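Local atomic coordinates of Peptide/nickel transport system substrate-binding protein (Listeria monocytogenes serotype 1/2a, PDB entry 5KZT), a protein that binds peptides outside the membrane and probably delivers them to a peptide import system. Residues D263-N268 with T499-K504; N313-A318 with Y495-A500. All coordinates share one frame; numbering follows the deposited sequence.

Contact 1. Residues D263-N268 with T499-K504; sequences DYVTVN and TAYLQK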
ATOM      1  N   ASP A 263      26.152  -7.679  -6.654  1.00 19.45           N
ATOM      2  CA  ASP A 263      25.295  -6.561  -6.263  1.00 19.57           C
ATOM      3  C   ASP A 263      23.783  -6.867  -6.301  1.00 18.48           C
ATOM      4  O   ASP A 263      22.978  -5.989  -6.022  1.00 17.93           O
ATOM      5  CB  ASP A 263      25.603  -5.354  -7.153  1.00 20.66           C
ATOM      6  CG  ASP A 263      27.010  -4.830  -6.974  1.00 22.34           C
ATOM      7  OD1 ASP A 263      27.689  -5.140  -5.965  1.00 23.48           O
ATOM      8  OD2 ASP A 263      27.449  -4.083  -7.875  1.00 24.94           O
ATOM      9  N   TYR A 264      23.419  -8.109  -6.603  1.00 18.17           N
ATOM     10  CA  TYR A 264      22.022  -8.530  -6.630  1.00 18.28           C
ATOM     11  C   TYR A 264      21.495  -8.579  -5.206  1.00 18.34           C
ATOM     12  O   TYR A 264      22.188  -9.045  -4.287  1.00 18.51           O
ATOM     13  CB  TYR A 264      21.911  -9.907  -7.238  1.00 18.53           C
ATOM     14  CG  TYR A 264      20.530 -10.471  -7.470  1.00 18.55           C
ATOM     15  CD1 TYR A 264      19.772 -10.102  -8.592  1.00 18.60           C
ATOM     16  CD2 TYR A 264      20.008 -11.440  -6.621  1.00 18.92           C
ATOM     17  CE1 TYR A 264      18.529 -10.678  -8.832  1.00 18.79           C
ATOM     18  CE2 TYR A 264      18.760 -12.012  -6.847  1.00 19.24           C
ATOM     19  CZ  TYR A 264      18.029 -11.627  -7.949  1.00 19.03           C
ATOM     20  OH  TYR A 264      16.822 -12.222  -8.182  1.00 19.63           O
ATOM     21  N   VAL A 265      20.297  -8.073  -5.018  1.00 18.38           N
ATOM     22  CA  VAL A 265      19.647  -8.133  -3.720  1.00 19.18           C
ATOM     23  C   VAL A 265      18.179  -8.449  -3.944  1.00 19.84           C
ATOM     24  O   VAL A 265      17.623  -8.149  -5.007  1.00 18.98           O
ATOM     25  CB  VAL A 265      19.773  -6.813  -2.915  1.00 19.14           C
ATOM     26  CG1 VAL A 265      21.214  -6.504  -2.563  1.00 19.65           C
ATOM     27  CG2 VAL A 265      19.178  -5.641  -3.666  1.00 18.61           C
ATOM     28  N   THR A 266      17.569  -9.044  -2.924  1.00 21.50           N
ATOM     29  CA  THR A 266      16.154  -9.400  -2.939  1.00 22.97           C
ATOM     30  C   THR A 266      15.514  -8.763  -1.721  1.00 23.31           C
ATOM     31  O   THR A 266      16.068  -8.821  -0.623  1.00 23.66           O
ATOM     32  CB  THR A 266      15.916 -10.928  -2.838  1.00 24.50           C
ATOM     33  OG1 THR A 266      16.745 -11.629  -3.769  1.00 25.45           O
ATOM     34  CG2 THR A 266      14.483 -11.260  -3.150  1.00 24.88           C
ATOM     35  N   VAL A 267      14.338  -8.181  -1.920  1.00 23.52           N
ATOM     36  CA  VAL A 267      13.591  -7.546  -0.851  1.00 23.81           C
ATOM     37  C   VAL A 267      12.264  -8.301  -0.753  1.00 25.08           C
ATOM     38  O   VAL A 267      11.555  -8.386  -1.748  1.00 24.58           O
ATOM     39  CB  VAL A 267      13.386  -6.055  -1.199  1.00 23.34           C
ATOM     40  CG1 VAL A 267      12.382  -5.379  -0.265  1.00 23.49           C
ATOM     41  CG2 VAL A 267      14.736  -5.335  -1.167  1.00 23.18           C
ATOM     42  N   ASN A 268      11.959  -8.859   0.424  1.00 26.50           N
ATOM     43  CA  ASN A 268      10.641  -9.443   0.712  1.00 27.89           C
ATOM     44  C   ASN A 268       9.736  -8.311   1.160  1.00 27.33           C
ATOM     45  O   ASN A 268       9.972  -7.686   2.182  1.00 27.45           O
ATOM     46  CB  ASN A 268      10.711 -10.504   1.813  1.00 29.99           C
ATOM     47  CG  ASN A 268       9.335 -11.059   2.198  1.00 32.24           C
ATOM     48  OD1 ASN A 268       8.300 -10.809   1.530  1.00 32.74           O
ATOM     49  ND2 ASN A 268       9.311 -11.823   3.299  1.00 34.07           N
ATOM     50  N   THR A 499      11.026  -8.423  -4.551  1.00 20.41           N
ATOM     51  CA  THR A 499      11.513  -7.529  -5.592  1.00 20.22           C
ATOM     52  C   THR A 499      13.028  -7.702  -5.679  1.00 19.93           C
ATOM     53  O   THR A 499      13.711  -7.761  -4.654  1.00 20.69           O
ATOM     54  CB  THR A 499      11.161  -6.058  -5.286  1.00 20.17           C
ATOM     55  OG1 THR A 499       9.752  -5.937  -5.057  1.00 21.18           O
ATOM     56  CG2 THR A 499      11.544  -5.160  -6.441  1.00 20.42           C
ATOM     57  N   ALA A 500      13.538  -7.854  -6.893  1.00 19.59           N
ATOM     58  CA  ALA A 500      14.984  -8.024  -7.118  1.00 19.38           C
ATOM     59  C   ALA A 500      15.567  -6.739  -7.684  1.00 19.09           C
ATOM     60  O   ALA A 500      14.924  -6.044  -8.477  1.00 18.56           O
ATOM     61  CB  ALA A 500      15.252  -9.182  -8.056  1.00 20.08           C
ATOM     62  N   TYR A 501      16.804  -6.461  -7.292  1.00 18.96           N
ATOM     63  CA  TYR A 501      17.530  -5.266  -7.699  1.00 18.90           C
ATOM     64  C   TYR A 501      18.993  -5.590  -7.897  1.00 18.99           C
ATOM     65  O   TYR A 501      19.513  -6.545  -7.306  1.00 19.08           O
ATOM     66  CB  TYR A 501      17.501  -4.175  -6.625  1.00 18.97           C
ATOM     67  CG  TYR A 501      16.157  -3.644  -6.189  1.00 19.01           C
ATOM     68  CD1 TYR A 501      15.445  -4.263  -5.177  1.00 19.28           C
ATOM     69  CD2 TYR A 501      15.638  -2.480  -6.744  1.00 19.50           C
ATOM     70  CE1 TYR A 501      14.215  -3.765  -4.743  1.00 19.53           C
ATOM     71  CE2 TYR A 501      14.412  -1.966  -6.330  1.00 19.64           C
ATOM     72  CZ  TYR A 501      13.710  -2.608  -5.320  1.00 19.92           C
ATOM     73  OH  TYR A 501      12.503  -2.099  -4.903  1.00 20.11           O
ATOM     74  N   LEU A 502      19.654  -4.793  -8.730  1.00 18.73           N
ATOM     75  CA  LEU A 502      21.073  -4.560  -8.548  1.00 18.92           C
ATOM     76  C   LEU A 502      21.170  -3.315  -7.699  1.00 18.55           C
ATOM     77  O   LEU A 502      20.429  -2.355  -7.929  1.00 17.99           O
ATOM     78  CB  LEU A 502      21.808  -4.361  -9.868  1.00 19.56           C
ATOM     79  CG  LEU A 502      21.976  -5.559 -10.795  1.00 20.30           C
ATOM     80  CD1 LEU A 502      22.968  -5.197 -11.895  1.00 21.08           C
ATOM     81  CD2 LEU A 502      22.449  -6.809 -10.063  1.00 20.77           C
ATOM     82  N   GLN A 503      22.063  -3.336  -6.706  1.00 18.79           N
ATOM     83  CA  GLN A 503      22.236  -2.232  -5.774  1.00 18.94           C
ATOM     84  C   GLN A 503      23.709  -1.966  -5.572  1.00 19.64           C
ATOM     85  O   GLN A 503      24.422  -2.866  -5.156  1.00 19.67           O
ATOM     86  CB  GLN A 503      21.606  -2.592  -4.430  1.00 19.16           C
ATOM     87  CG  GLN A 503      21.630  -1.464  -3.410  1.00 19.46           C
ATOM     88  CD  GLN A 503      20.908  -1.840  -2.124  1.00 19.89           C
ATOM     89  OE1 GLN A 503      19.705  -2.089  -2.125  1.00 19.43           O
ATOM     90  NE2 GLN A 503      21.650  -1.898  -1.025  1.00 20.91           N
ATOM     91  N   LYS A 504      24.167  -0.738  -5.830  1.00 20.25           N
ATOM     92  CA  LYS A 504      25.598  -0.441  -5.688  1.00 21.32           C
ATOM     93  C   LYS A 504      26.056  -0.679  -4.254  1.00 21.73           C
ATOM     94  O   LYS A 504      25.346  -0.329  -3.298  1.00 21.44           O
ATOM     95  CB  LYS A 504      25.936   0.998  -6.046  1.00 21.90           C
ATOM     96  CG  LYS A 504      25.629   1.392  -7.472  1.00 22.59           C
ATOM     97  CD  LYS A 504      26.611   0.881  -8.487  1.00 23.58           C
ATOM     98  CE  LYS A 504      26.180   1.487  -9.820  1.00 24.35           C
ATOM     99  NZ  LYS A 504      26.949   0.954 -10.939  1.00 25.39           N
TER
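V265 and Y501 form the centre of this antiparallel pairing, joined twice through their backbones and touching again through their side chains. V265 N donates to Y501 O at 2.9 Å, and Y501 N returns the bond to V265 O. Branch CG2 of V265 lies between its own backbone N and carbonyl carbon, a rotation that lays this methyl against Y501 CB at 3.7 Å. The two side chains cross obliquely, while V267 CG2 meets the Y501 ring farther out, at CE1. R247, on the neighbouring strand, makes a cation-pi contact with the same ring and donates from NE to Q503 OE1, which holds OE1 beside V265 CG2. The long strands 264-277 and 491-503 meet here in the mixed sheet of a periplasmic-binding-protein fold, with 247-250 on the other edge of 491-503. D263, just before strand 264-277, extends the pairing: its O accepts from Q503 N at 2.9 Å in a moderately bent bond (153°). Its CB rests on Q503 O at 3.4 Å, and OD2 has a weak hydrogen bond to Y240 OH. On the opposite sheet face, the Y264 side chain starts with CG anti to its backbone N (chi1 -175°), which carries the ring along the strand until OH reaches A500 CB at 3.4 Å. L502 CD2 approaches that ring at its edge, 4.2 Å from Y264 CB.

Contact 2. Residues N313-A318 with Y495-A500; sequences NGSKPA and YQRSTA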
ATOM      1  N   ASN A 313      12.069 -13.605  -9.256  1.00 23.12           N
ATOM      2  CA  ASN A 313      12.689 -12.572  -8.435  1.00 23.45           C
ATOM      3  C   ASN A 313      12.592 -12.869  -6.950  1.00 23.69           C
ATOM      4  O   ASN A 313      12.725 -11.961  -6.131  1.00 23.56           O
ATOM      5  CB  ASN A 313      12.043 -11.205  -8.753  1.00 22.95           C
ATOM      6  CG  ASN A 313      10.565 -11.152  -8.416  1.00 21.87           C
ATOM      7  OD1 ASN A 313      10.011 -12.081  -7.840  1.00 21.03           O
ATOM      8  ND2 ASN A 313       9.910 -10.052  -8.783  1.00 21.53           N
ATOM      9  N   GLY A 314      12.358 -14.133  -6.606  1.00 23.90           N
ATOM     10  CA  GLY A 314      12.080 -14.524  -5.228  1.00 23.96           C
ATOM     11  C   GLY A 314      10.608 -14.571  -4.859  1.00 23.07           C
ATOM     12  O   GLY A 314      10.263 -15.064  -3.776  1.00 23.43           O
ATOM     13  N   SER A 315       9.729 -14.057  -5.716  1.00 22.20           N
ATOM     14  CA  SER A 315       8.296 -14.087  -5.422  1.00 21.84           C
ATOM     15  C   SER A 315       7.845 -15.535  -5.405  1.00 22.41           C
ATOM     16  O   SER A 315       8.425 -16.379  -6.086  1.00 23.13           O
ATOM     17  CB  SER A 315       7.488 -13.299  -6.460  1.00 21.00           C
ATOM     18  OG  SER A 315       7.790 -11.915  -6.419  1.00 20.14           O
ATOM     19  N   LYS A 316       6.836 -15.838  -4.602  1.00 22.50           N
ATOM     20  CA  LYS A 316       6.301 -17.197  -4.583  1.00 23.31           C
ATOM     21  C   LYS A 316       4.779 -17.223  -4.601  1.00 21.95           C
ATOM     22  O   LYS A 316       4.160 -16.217  -4.276  1.00 20.32           O
ATOM     23  CB  LYS A 316       6.866 -17.991  -3.411  1.00 25.38           C
ATOM     24  CG  LYS A 316       6.530 -17.506  -2.015  1.00 26.28           C
ATOM     25  CD  LYS A 316       7.421 -18.268  -1.022  1.00 28.52           C
ATOM     26  CE  LYS A 316       6.825 -18.291   0.381  1.00 29.71           C
ATOM     27  NZ  LYS A 316       7.107 -17.033   1.115  1.00 29.96           N
ATOM     28  N   PRO A 317       4.192 -18.365  -5.042  1.00 21.51           N
ATOM     29  CA  PRO A 317       2.738 -18.486  -5.081  1.00 21.09           C
ATOM     30  C   PRO A 317       2.096 -18.200  -3.747  1.00 20.22           C
ATOM     31  O   PRO A 317       2.668 -18.509  -2.706  1.00 20.37           O
ATOM     32  CB  PRO A 317       2.516 -19.945  -5.466  1.00 21.86           C
ATOM     33  CG  PRO A 317       3.704 -20.270  -6.289  1.00 22.46           C
ATOM     34  CD  PRO A 317       4.830 -19.596  -5.559  1.00 22.26           C
ATOM     35  N   ALA A 318       0.920 -17.580  -3.809  1.00 19.75           N
ATOM     36  CA  ALA A 318       0.127 -17.247  -2.644  1.00 19.42           C
ATOM     37  C   ALA A 318      -1.171 -18.027  -2.739  1.00 19.88           C
ATOM     38  O   ALA A 318      -1.805 -18.048  -3.800  1.00 20.15           O
ATOM     39  CB  ALA A 318      -0.165 -15.759  -2.626  1.00 18.97           C
ATOM     40  N   TYR A 495       0.354 -14.275  -5.918  1.00 18.84           N
ATOM     41  CA  TYR A 495       1.718 -14.368  -5.376  1.00 19.22           C
ATOM     42  C   TYR A 495       2.013 -13.459  -4.201  1.00 18.95           C
ATOM     43  O   TYR A 495       1.362 -12.429  -4.003  1.00 17.82           O
ATOM     44  CB  TYR A 495       2.748 -14.144  -6.487  1.00 19.58           C
ATOM     45  CG  TYR A 495       2.825 -12.744  -7.106  1.00 19.30           C
ATOM     46  CD1 TYR A 495       2.063 -12.401  -8.222  1.00 19.68           C
ATOM     47  CD2 TYR A 495       3.709 -11.793  -6.615  1.00 19.25           C
ATOM     48  CE1 TYR A 495       2.165 -11.153  -8.810  1.00 19.64           C
ATOM     49  CE2 TYR A 495       3.819 -10.543  -7.200  1.00 19.16           C
ATOM     50  CZ  TYR A 495       3.049 -10.221  -8.292  1.00 19.62           C
ATOM     51  OH  TYR A 495       3.153  -8.962  -8.871  1.00 20.20           O
ATOM     52  N   GLN A 496       3.016 -13.874  -3.432  1.00 19.33           N
ATOM     53  CA  GLN A 496       3.562 -13.097  -2.336  1.00 20.00           C
ATOM     54  C   GLN A 496       4.790 -12.422  -2.914  1.00 19.87           C
ATOM     55  O   GLN A 496       5.700 -13.107  -3.413  1.00 19.76           O
ATOM     56  CB  GLN A 496       3.978 -14.002  -1.184  1.00 21.41           C
ATOM     57  CG  GLN A 496       2.887 -14.935  -0.699  1.00 23.06           C
ATOM     58  CD  GLN A 496       3.383 -15.863   0.386  1.00 24.95           C
ATOM     59  OE1 GLN A 496       3.779 -15.393   1.461  1.00 26.18           O
ATOM     60  NE2 GLN A 496       3.412 -17.182   0.107  1.00 25.92           N
ATOM     61  N   ARG A 497       4.835 -11.102  -2.857  1.00 19.64           N
ATOM     62  CA  ARG A 497       5.804 -10.359  -3.658  1.00 20.49           C
ATOM     63  C   ARG A 497       7.172 -10.230  -3.003  1.00 20.11           C
ATOM     64  O   ARG A 497       7.283  -9.868  -1.833  1.00 19.63           O
ATOM     65  CB  ARG A 497       5.259  -8.971  -3.969  1.00 22.03           C
ATOM     66  CG  ARG A 497       5.896  -8.292  -5.168  1.00 23.72           C
ATOM     67  CD  ARG A 497       6.716  -7.092  -4.800  1.00 25.12           C
ATOM     68  NE  ARG A 497       5.962  -5.881  -4.503  1.00 26.17           N
ATOM     69  CZ  ARG A 497       5.582  -4.933  -5.384  1.00 27.95           C
ATOM     70  NH1 ARG A 497       4.913  -3.878  -4.946  1.00 27.78           N
ATOM     71  NH2 ARG A 497       5.821  -5.023  -6.690  1.00 28.97           N
ATOM     72  N   SER A 498       8.204 -10.556  -3.775  1.00 20.39           N
ATOM     73  CA  SER A 498       9.566 -10.075  -3.524  1.00 20.83           C
ATOM     74  C   SER A 498      10.006  -9.267  -4.739  1.00 20.76           C
ATOM     75  O   SER A 498       9.429  -9.409  -5.821  1.00 20.79           O
ATOM     76  CB  SER A 498      10.533 -11.233  -3.260  1.00 21.85           C
ATOM     77  OG  SER A 498      10.357 -11.770  -1.955  1.00 22.18           O
ATOM     78  N   THR A 499      11.026  -8.423  -4.551  1.00 20.41           N
ATOM     79  CA  THR A 499      11.513  -7.529  -5.592  1.00 20.22           C
ATOM     80  C   THR A 499      13.028  -7.702  -5.679  1.00 19.93           C
ATOM     81  O   THR A 499      13.711  -7.761  -4.654  1.00 20.69           O
ATOM     82  CB  THR A 499      11.161  -6.058  -5.286  1.00 20.17           C
ATOM     83  OG1 THR A 499       9.752  -5.937  -5.057  1.00 21.18           O
ATOM     84  CG2 THR A 499      11.544  -5.160  -6.441  1.00 20.42           C
ATOM     85  N   ALA A 500      13.538  -7.854  -6.893  1.00 19.59           N
ATOM     86  CA  ALA A 500      14.984  -8.024  -7.118  1.00 19.38           C
ATOM     87  C   ALA A 500      15.567  -6.739  -7.684  1.00 19.09           C
ATOM     88  O   ALA A 500      14.924  -6.044  -8.477  1.00 18.56           O
ATOM     89  CB  ALA A 500      15.252  -9.182  -8.056  1.00 20.08           C
TER
HETATM   90  O   HOH W   1      11.689  -7.785  -9.288  1.00 19.11           O
HETATM   91  O   HOH W   2       8.111 -13.484  -1.761  1.00 22.99           O
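S315 points its hydroxyl across to the backbone of S498, where S315 OG accepts from S498 N at 3.0 Å in a nearly straight bond (165°). OG donates in turn to N313 OD1, which also takes the backbone N of S315 in an Asx turn; two donors thus grip one carbonyl oxygen and hold the N313 amide in position. With N313 CG placed between its backbone N and carbonyl carbon (chi1 63°), the amide swings over S498 O. ND2 comes within 3.1 Å of S498 O, but at an angle too poor for a hydrogen bond; a water accepting from both N313 ND2 and A500 N makes the bridge instead. A second water donates to Q496 O and joins S498 OG. Beyond the turn, short strand 316-317 pairs antiparallel with one edge of 491-503, whose other edge carries 264-277 in the same mixed sheet. K316 and Q496 are a hydrogen-bonded pair, Q496 N giving to K316 O at 2.7 Å. Their side chains run across one another at a slant, K316 CE lying 3.6 Å from Q496 NE2. This amide nitrogen donates to P317 O at 3.2 Å, with the acceptor in the plane of the amide, while OE1 takes the backbone N of E324; both ends of the amide are therefore held. A318 CB packs at 3.7 Å against Q496 CG. Y495 CB sits against K316 O at 3.3 Å, and its ring extends alongside S315, with Y495 CD2 4.1 Å from S315 CB. The ring lies parallel to that of F273, its OH hydrogen-bonded to a basic side chain of the bound peptide. R497, the second residue on, reaches the peptide backbone through NH2.

Overall arrangement
From the N terminus, the chain passes strand 247-250 and helix 252-256 before entering 264-277, the first partner of contact 1. It then runs through helices 291-299 and 303-311 to the turn and short strand of contact 2. Both loops close late, on strand 491-503, which reaches contact 2 first; the loop of contact 2 therefore nests within that of contact 1. T499 and A500 belong to both contacts, and T266 CG2 lies 3.5 Å from N313 O. Strands 316-317 and 247-250 pair one after the other along the same edge of 491-503, tying these distant parts into one sheet.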